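Local coordinates for protein beta-lactamase OXA-2 (Salmonella typhimurium, PDB 1K38) that hydrolyses the beta-lactam ring of antibiotics such as oxacillin, giving substituted beta-amino acids and conferring antibiotic resistance, at residues R42-T52 against K189-V200. Sequence-based numbering, arbitrary orientation.
Sequences RSKKRYSPAST and KTGWEGRMGWWV. With FMT (formic acid), chain C.
Ser51 and Thr52 press against the strand of Lys189, Thr190 and Gly191, the KTG motif of this class D serine beta-lactamase, which probably binds substrate beside Ser51, the predicted acyl-ester nucleophile. Packing is tightest here: the CA atoms of Ser51 and Gly191 are 4.3 Å apart, and Gly191, with no side chain, lets Thr52 CG2 lie close against its backbone. With CG2 of Thr52 anti to its carbonyl carbon, that methyl meets Trp198 CB at 3.5 Å, the two side chains crossing at about a right angle, while Thr52 OG1 turns back to Pro49 O, which also accepts from Thr52 N. The indole of Trp198, on the neighbouring antiparallel strand, donates NE1 to Ser48 O at 2.8 Å, nearly straight at 167° and almost in the ring plane. Farther along, Met196 lays SD over one face of the Tyr47 ring, 3.8 Å from its centroid, a Met-aromatic contact; Tyr47 OH in turn sits over the Arg42 guanidinium, whose outside partners include Asn215 and Asp217. Toward the hairpin turn things loosen: Ala50 CB rests on Trp192 N at 3.5 Å, but it and Ser48 OG only graze Glu193, whose carboxylate turns instead to Arg195 and Met196. On the probable substrate side, a formic acid, probably from the crystallisation liquor, accepts from Thr190 OG1, and a water links the two segments, donating to Ser51 OG at 2.7 Å and accepting from Trp192 N at 2.8 Å.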
ATOM      1  N   ARG A  42     -14.565 -15.986 -23.854  1.00 15.96           N
ATOM      2  CA  ARG A  42     -13.973 -14.662 -23.959  1.00 15.21           C
ATOM      3  C   ARG A  42     -12.863 -14.470 -22.931  1.00 15.49           C
ATOM      4  O   ARG A  42     -11.921 -13.712 -23.164  1.00 15.42           O
ATOM      5  CB  ARG A  42     -15.031 -13.567 -23.782  1.00 15.15           C
ATOM      6  CG  ARG A  42     -14.441 -12.164 -23.898  1.00 15.44           C
ATOM      7  CD  ARG A  42     -15.507 -11.083 -23.960  1.00 15.62           C
ATOM      8  NE  ARG A  42     -14.896  -9.759 -23.889  1.00 14.48           N
ATOM      9  CZ  ARG A  42     -15.272  -8.711 -24.613  1.00 16.97           C
ATOM     10  NH1 ARG A  42     -16.269  -8.818 -25.482  1.00 17.54           N
ATOM     11  NH2 ARG A  42     -14.645  -7.553 -24.464  1.00 16.26           N
ATOM     12  N   SER A  43     -12.962 -15.162 -21.799  1.00 15.76           N
ATOM     13  CA  SER A  43     -11.952 -15.017 -20.755  1.00 15.70           C
ATOM     14  C   SER A  43     -10.581 -15.505 -21.214  1.00 16.27           C
ATOM     15  O   SER A  43      -9.565 -15.164 -20.611  1.00 15.26           O
ATOM     16  CB  SER A  43     -12.371 -15.770 -19.487  1.00 15.31           C
ATOM     17  OG  SER A  43     -12.178 -17.167 -19.621  1.00 17.24           O
ATOM     18  N   LYS A  44     -10.555 -16.294 -22.287  1.00 16.65           N
ATOM     19  CA  LYS A  44      -9.302 -16.814 -22.814  1.00 17.92           C
ATOM     20  C   LYS A  44      -8.869 -16.115 -24.103  1.00 17.50           C
ATOM     21  O   LYS A  44      -7.841 -16.461 -24.686  1.00 17.58           O
ATOM     22  CB  LYS A  44      -9.422 -18.324 -23.049  1.00 20.22           C
ATOM     23  CG  LYS A  44      -9.725 -19.112 -21.777  1.00 24.05           C
ATOM     24  CD  LYS A  44      -9.822 -20.608 -22.043  1.00 28.75           C
ATOM     25  CE  LYS A  44      -8.483 -21.184 -22.482  1.00 31.56           C
ATOM     26  NZ  LYS A  44      -7.427 -21.006 -21.444  1.00 35.90           N
ATOM     27  N   LYS A  45      -9.648 -15.130 -24.544  1.00 16.06           N
ATOM     28  CA  LYS A  45      -9.330 -14.388 -25.757  1.00 16.66           C
ATOM     29  C   LYS A  45      -8.326 -13.279 -25.455  1.00 15.85           C
ATOM     30  O   LYS A  45      -8.484 -12.528 -24.490  1.00 14.98           O
ATOM     31  CB  LYS A  45     -10.604 -13.783 -26.356  1.00 19.15           C
ATOM     32  CG  LYS A  45     -10.386 -13.066 -27.679  1.00 24.03           C
ATOM     33  CD  LYS A  45     -11.706 -12.649 -28.312  1.00 27.69           C
ATOM     34  CE  LYS A  45     -12.565 -13.855 -28.653  1.00 30.81           C
ATOM     35  NZ  LYS A  45     -11.894 -14.760 -29.623  1.00 32.55           N
ATOM     36  N   ARG A  46      -7.288 -13.178 -26.275  1.00 17.37           N
ATOM     37  CA  ARG A  46      -6.274 -12.154 -26.064  1.00 15.80           C
ATOM     38  C   ARG A  46      -6.628 -10.803 -26.668  1.00 16.67           C
ATOM     39  O   ARG A  46      -7.074 -10.709 -27.816  1.00 18.98           O
ATOM     40  CB  ARG A  46      -4.924 -12.624 -26.611  1.00 16.85           C
ATOM     41  CG  ARG A  46      -4.295 -13.729 -25.790  1.00 18.49           C
ATOM     42  CD  ARG A  46      -2.979 -14.170 -26.394  1.00 19.31           C
ATOM     43  NE  ARG A  46      -2.234 -15.048 -25.499  1.00 19.98           N
ATOM     44  CZ  ARG A  46      -1.190 -15.781 -25.872  1.00 21.73           C
ATOM     45  NH1 ARG A  46      -0.767 -15.753 -27.130  1.00 23.47           N
ATOM     46  NH2 ARG A  46      -0.561 -16.538 -24.985  1.00 21.52           N
ATOM     47  N   TYR A  47      -6.423  -9.758 -25.874  1.00 15.74           N
ATOM     48  CA  TYR A  47      -6.693  -8.386 -26.280  1.00 15.51           C
ATOM     49  C   TYR A  47      -5.519  -7.511 -25.860  1.00 16.61           C
ATOM     50  O   TYR A  47      -4.750  -7.878 -24.969  1.00 16.88           O
ATOM     51  CB  TYR A  47      -7.941  -7.843 -25.577  1.00 16.11           C
ATOM     52  CG  TYR A  47      -9.250  -8.508 -25.935  1.00 17.08           C
ATOM     53  CD1 TYR A  47      -9.854  -8.282 -27.171  1.00 20.01           C
ATOM     54  CD2 TYR A  47      -9.919  -9.308 -25.010  1.00 17.36           C
ATOM     55  CE1 TYR A  47     -11.096  -8.832 -27.472  1.00 19.65           C
ATOM     56  CE2 TYR A  47     -11.157  -9.862 -25.301  1.00 18.60           C
ATOM     57  CZ  TYR A  47     -11.744  -9.617 -26.532  1.00 19.73           C
ATOM     58  OH  TYR A  47     -12.991 -10.131 -26.808  1.00 19.64           O
ATOM     59  N   SER A  48      -5.384  -6.350 -26.492  1.00 17.06           N
ATOM     60  CA  SER A  48      -4.322  -5.425 -26.117  1.00 16.81           C
ATOM     61  C   SER A  48      -4.514  -5.127 -24.633  1.00 15.67           C
ATOM     62  O   SER A  48      -5.632  -4.870 -24.189  1.00 15.19           O
ATOM     63  CB  SER A  48      -4.449  -4.122 -26.909  1.00 17.41           C
ATOM     64  OG  SER A  48      -3.642  -3.109 -26.337  1.00 19.93           O
ATOM     65  N   PRO A  49      -3.428  -5.150 -23.843  1.00 15.26           N
ATOM     66  CA  PRO A  49      -3.566  -4.870 -22.411  1.00 14.47           C
ATOM     67  C   PRO A  49      -3.816  -3.398 -22.108  1.00 15.62           C
ATOM     68  O   PRO A  49      -4.301  -3.055 -21.034  1.00 15.33           O
ATOM     69  CB  PRO A  49      -2.234  -5.352 -21.842  1.00 15.57           C
ATOM     70  CG  PRO A  49      -1.281  -5.013 -22.933  1.00 15.09           C
ATOM     71  CD  PRO A  49      -2.027  -5.458 -24.186  1.00 15.77           C
ATOM     72  N   ALA A  50      -3.493  -2.532 -23.064  1.00 15.60           N
ATOM     73  CA  ALA A  50      -3.656  -1.098 -22.877  1.00 15.58           C
ATOM     74  C   ALA A  50      -2.903  -0.711 -21.604  1.00 16.20           C
ATOM     75  O   ALA A  50      -1.855  -1.290 -21.322  1.00 16.24           O
ATOM     76  CB  ALA A  50      -5.137  -0.735 -22.781  1.00 18.00           C
ATOM     77  N   SER A  51      -3.423   0.231 -20.825  1.00 15.14           N
ATOM     78  CA  SER A  51      -2.702   0.651 -19.625  1.00 15.96           C
ATOM     79  C   SER A  51      -2.562  -0.362 -18.493  1.00 15.12           C
ATOM     80  O   SER A  51      -1.895  -0.075 -17.499  1.00 15.05           O
ATOM     81  CB  SER A  51      -3.276   1.963 -19.091  1.00 17.23           C
ATOM     82  OG  SER A  51      -2.990   3.016 -20.003  1.00 18.88           O
ATOM     83  N   THR A  52      -3.172  -1.541 -18.612  1.00 15.76           N
ATOM     84  CA  THR A  52      -2.982  -2.527 -17.552  1.00 13.88           C
ATOM     85  C   THR A  52      -1.537  -2.994 -17.687  1.00 13.72           C
ATOM     86  O   THR A  52      -0.985  -3.613 -16.779  1.00 13.87           O
ATOM     87  CB  THR A  52      -3.903  -3.762 -17.676  1.00 14.71           C
ATOM     88  OG1 THR A  52      -3.628  -4.457 -18.895  1.00 15.02           O
ATOM     89  CG2 THR A  52      -5.361  -3.340 -17.630  1.00 15.75           C
ATOM     90  N   LYS A 189      -5.598  -1.841 -11.672  1.00 12.97           N
ATOM     91  CA  LYS A 189      -5.170  -0.988 -12.773  1.00 13.73           C
ATOM     92  C   LYS A 189      -6.190  -1.045 -13.901  1.00 14.70           C
ATOM     93  O   LYS A 189      -6.608  -2.125 -14.321  1.00 14.04           O
ATOM     94  CB  LYS A 189      -3.810  -1.442 -13.309  1.00 14.64           C
ATOM     95  CG  LYS A 189      -3.246  -0.534 -14.401  1.00 15.83           C
ATOM     96  CD  LYS A 189      -2.706   0.760 -13.805  1.00 15.45           C
ATOM     97  CE  LYS A 189      -2.604   1.856 -14.855  1.00 18.24           C
ATOM     98  NZ  LYS A 189      -3.958   2.346 -15.250  1.00 18.31           N
ATOM     99  N   THR A 190      -6.590   0.126 -14.384  1.00 14.85           N
ATOM    100  CA  THR A 190      -7.534   0.202 -15.487  1.00 15.95           C
ATOM    101  C   THR A 190      -6.785   0.256 -16.810  1.00 15.94           C
ATOM    102  O   THR A 190      -5.579   0.525 -16.856  1.00 16.08           O
ATOM    103  CB  THR A 190      -8.389   1.470 -15.410  1.00 16.46           C
ATOM    104  OG1 THR A 190      -7.524   2.609 -15.323  1.00 17.93           O
ATOM    105  CG2 THR A 190      -9.306   1.434 -14.212  1.00 16.70           C
ATOM    106  N   GLY A 191      -7.515  -0.005 -17.885  1.00 14.92           N
ATOM    107  CA  GLY A 191      -6.945   0.051 -19.215  1.00 15.48           C
ATOM    108  C   GLY A 191      -8.032   0.369 -20.223  1.00 14.95           C
ATOM    109  O   GLY A 191      -9.186  -0.021 -20.033  1.00 15.07           O
ATOM    110  N   TRP A 192      -7.673   1.106 -21.273  1.00 15.24           N
ATOM    111  CA  TRP A 192      -8.607   1.447 -22.346  1.00 16.91           C
ATOM    112  C   TRP A 192      -7.828   1.856 -23.584  1.00 18.42           C
ATOM    113  O   TRP A 192      -6.970   2.733 -23.519  1.00 19.92           O
ATOM    114  CB  TRP A 192      -9.536   2.599 -21.949  1.00 17.02           C
ATOM    115  CG  TRP A 192     -10.560   2.907 -23.011  1.00 17.12           C
ATOM    116  CD1 TRP A 192     -11.435   2.025 -23.582  1.00 18.62           C
ATOM    117  CD2 TRP A 192     -10.828   4.181 -23.615  1.00 17.89           C
ATOM    118  NE1 TRP A 192     -12.228   2.667 -24.501  1.00 17.88           N
ATOM    119  CE2 TRP A 192     -11.878   3.991 -24.542  1.00 18.72           C
ATOM    120  CE3 TRP A 192     -10.282   5.464 -23.464  1.00 18.84           C
ATOM    121  CZ2 TRP A 192     -12.397   5.039 -25.315  1.00 19.31           C
ATOM    122  CZ3 TRP A 192     -10.798   6.507 -24.233  1.00 20.70           C
ATOM    123  CH2 TRP A 192     -11.845   6.285 -25.145  1.00 19.14           C
ATOM    124  N   GLU A 193      -8.120   1.220 -24.712  1.00 21.08           N
ATOM    125  CA  GLU A 193      -7.429   1.575 -25.940  1.00 22.71           C
ATOM    126  C   GLU A 193      -8.390   2.038 -27.028  1.00 22.47           C
ATOM    127  O   GLU A 193      -8.035   2.076 -28.203  1.00 23.06           O
ATOM    128  CB  GLU A 193      -6.563   0.409 -26.432  1.00 25.57           C
ATOM    129  CG  GLU A 193      -7.203  -0.965 -26.360  1.00 27.55           C
ATOM    130  CD  GLU A 193      -8.404  -1.103 -27.263  1.00 28.78           C
ATOM    131  OE1 GLU A 193      -9.438  -0.468 -26.978  1.00 27.63           O
ATOM    132  OE2 GLU A 193      -8.309  -1.846 -28.264  1.00 30.48           O
ATOM    133  N   GLY A 194      -9.608   2.391 -26.625  1.00 20.01           N
ATOM    134  CA  GLY A 194     -10.585   2.877 -27.582  1.00 20.56           C
ATOM    135  C   GLY A 194     -11.857   2.064 -27.736  1.00 20.47           C
ATOM    136  O   GLY A 194     -12.951   2.624 -27.742  1.00 20.72           O
ATOM    137  N   ARG A 195     -11.727   0.748 -27.860  1.00 20.54           N
ATOM    138  CA  ARG A 195     -12.901  -0.105 -28.038  1.00 22.02           C
ATOM    139  C   ARG A 195     -12.983  -1.225 -27.012  1.00 21.31           C
ATOM    140  O   ARG A 195     -13.981  -1.947 -26.950  1.00 21.27           O
ATOM    141  CB  ARG A 195     -12.891  -0.724 -29.440  1.00 25.23           C
ATOM    142  CG  ARG A 195     -11.731  -1.684 -29.682  1.00 29.82           C
ATOM    143  CD  ARG A 195     -10.819  -1.168 -30.775  1.00 35.20           C
ATOM    144  NE  ARG A 195     -10.263   0.140 -30.442  1.00 39.50           N
ATOM    145  CZ  ARG A 195      -9.655   0.938 -31.313  1.00 40.05           C
ATOM    146  NH1 ARG A 195      -9.178   2.110 -30.919  1.00 41.06           N
ATOM    147  NH2 ARG A 195      -9.535   0.569 -32.581  1.00 41.43           N
ATOM    148  N   MET A 196     -11.926  -1.359 -26.217  1.00 19.70           N
ATOM    149  CA  MET A 196     -11.818  -2.399 -25.197  1.00 20.81           C
ATOM    150  C   MET A 196     -11.371  -1.791 -23.871  1.00 19.69           C
ATOM    151  O   MET A 196     -10.393  -1.050 -23.832  1.00 19.41           O
ATOM    152  CB  MET A 196     -10.791  -3.443 -25.658  1.00 25.48           C
ATOM    153  CG  MET A 196     -10.074  -4.179 -24.536  1.00 26.13           C
ATOM    154  SD  MET A 196     -10.767  -5.803 -24.226  1.00 34.60           S
ATOM    155  CE  MET A 196     -12.487  -5.458 -24.194  1.00 30.61           C
ATOM    156  N   GLY A 197     -12.077  -2.115 -22.788  1.00 15.91           N
ATOM    157  CA  GLY A 197     -11.711  -1.579 -21.487  1.00 16.89           C
ATOM    158  C   GLY A 197     -11.423  -2.679 -20.480  1.00 15.82           C
ATOM    159  O   GLY A 197     -12.075  -3.722 -20.499  1.00 16.38           O
ATOM    160  N   TRP A 198     -10.451  -2.444 -19.602  1.00 13.82           N
ATOM    161  CA  TRP A 198     -10.056  -3.419 -18.578  1.00 13.42           C
ATOM    162  C   TRP A 198     -10.056  -2.871 -17.159  1.00 14.06           C
ATOM    163  O   TRP A 198      -9.967  -1.671 -16.932  1.00 14.15           O
ATOM    164  CB  TRP A 198      -8.595  -3.861 -18.737  1.00 13.62           C
ATOM    165  CG  TRP A 198      -8.156  -4.634 -19.917  1.00 13.32           C
ATOM    166  CD1 TRP A 198      -7.656  -4.134 -21.084  1.00 14.14           C
ATOM    167  CD2 TRP A 198      -7.998  -6.055 -19.986  1.00 12.30           C
ATOM    168  NE1 TRP A 198      -7.179  -5.158 -21.875  1.00 15.28           N
ATOM    169  CE2 TRP A 198      -7.379  -6.348 -21.224  1.00 13.46           C
ATOM    170  CE3 TRP A 198      -8.314  -7.112 -19.119  1.00 12.80           C
ATOM    171  CZ2 TRP A 198      -7.067  -7.655 -21.616  1.00 14.76           C
ATOM    172  CZ3 TRP A 198      -8.002  -8.413 -19.510  1.00 14.23           C
ATOM    173  CH2 TRP A 198      -7.384  -8.671 -20.750  1.00 14.78           C
ATOM    174  N   TRP A 199     -10.135  -3.795 -16.209  1.00 13.78           N
ATOM    175  CA  TRP A 199      -9.923  -3.482 -14.802  1.00 12.92           C
ATOM    176  C   TRP A 199      -9.439  -4.811 -14.260  1.00 13.27           C
ATOM    177  O   TRP A 199     -10.148  -5.819 -14.317  1.00 12.93           O
ATOM    178  CB  TRP A 199     -11.149  -2.990 -14.025  1.00 13.57           C
ATOM    179  CG  TRP A 199     -10.685  -2.244 -12.764  1.00 13.13           C
ATOM    180  CD1 TRP A 199      -9.577  -1.436 -12.655  1.00 12.93           C
ATOM    181  CD2 TRP A 199     -11.328  -2.202 -11.483  1.00 12.37           C
ATOM    182  NE1 TRP A 199      -9.499  -0.894 -11.393  1.00 13.17           N
ATOM    183  CE2 TRP A 199     -10.560  -1.346 -10.653  1.00 12.42           C
ATOM    184  CE3 TRP A 199     -12.478  -2.799 -10.955  1.00 13.36           C
ATOM    185  CZ2 TRP A 199     -10.911  -1.075  -9.326  1.00 13.79           C
ATOM    186  CZ3 TRP A 199     -12.826  -2.531  -9.636  1.00 14.35           C
ATOM    187  CH2 TRP A 199     -12.046  -1.676  -8.835  1.00 14.62           C
ATOM    188  N   VAL A 200      -8.191  -4.827 -13.806  1.00 13.24           N
ATOM    189  CA  VAL A 200      -7.603  -6.042 -13.259  1.00 12.60           C
ATOM    190  C   VAL A 200      -6.921  -5.706 -11.946  1.00 12.56           C
ATOM    191  O   VAL A 200      -6.496  -4.568 -11.732  1.00 12.80           O
ATOM    192  CB  VAL A 200      -6.573  -6.667 -14.232  1.00 13.17           C
ATOM    193  CG1 VAL A 200      -7.205  -6.838 -15.610  1.00 13.57           C
ATOM    194  CG2 VAL A 200      -5.318  -5.805 -14.318  1.00 14.48           C
TER
HETATM  195  C   FMT C 401      -7.433   3.688 -18.860  1.00 42.77           C
HETATM  196  O1  FMT C 401      -8.911   3.910 -18.634  1.00 44.19           O
HETATM  197  O2  FMT C 401      -6.627   3.849 -17.556  1.00 43.73           O
HETATM  198  O   HOH W   1      -5.225   2.560 -21.376  1.00 18.75           O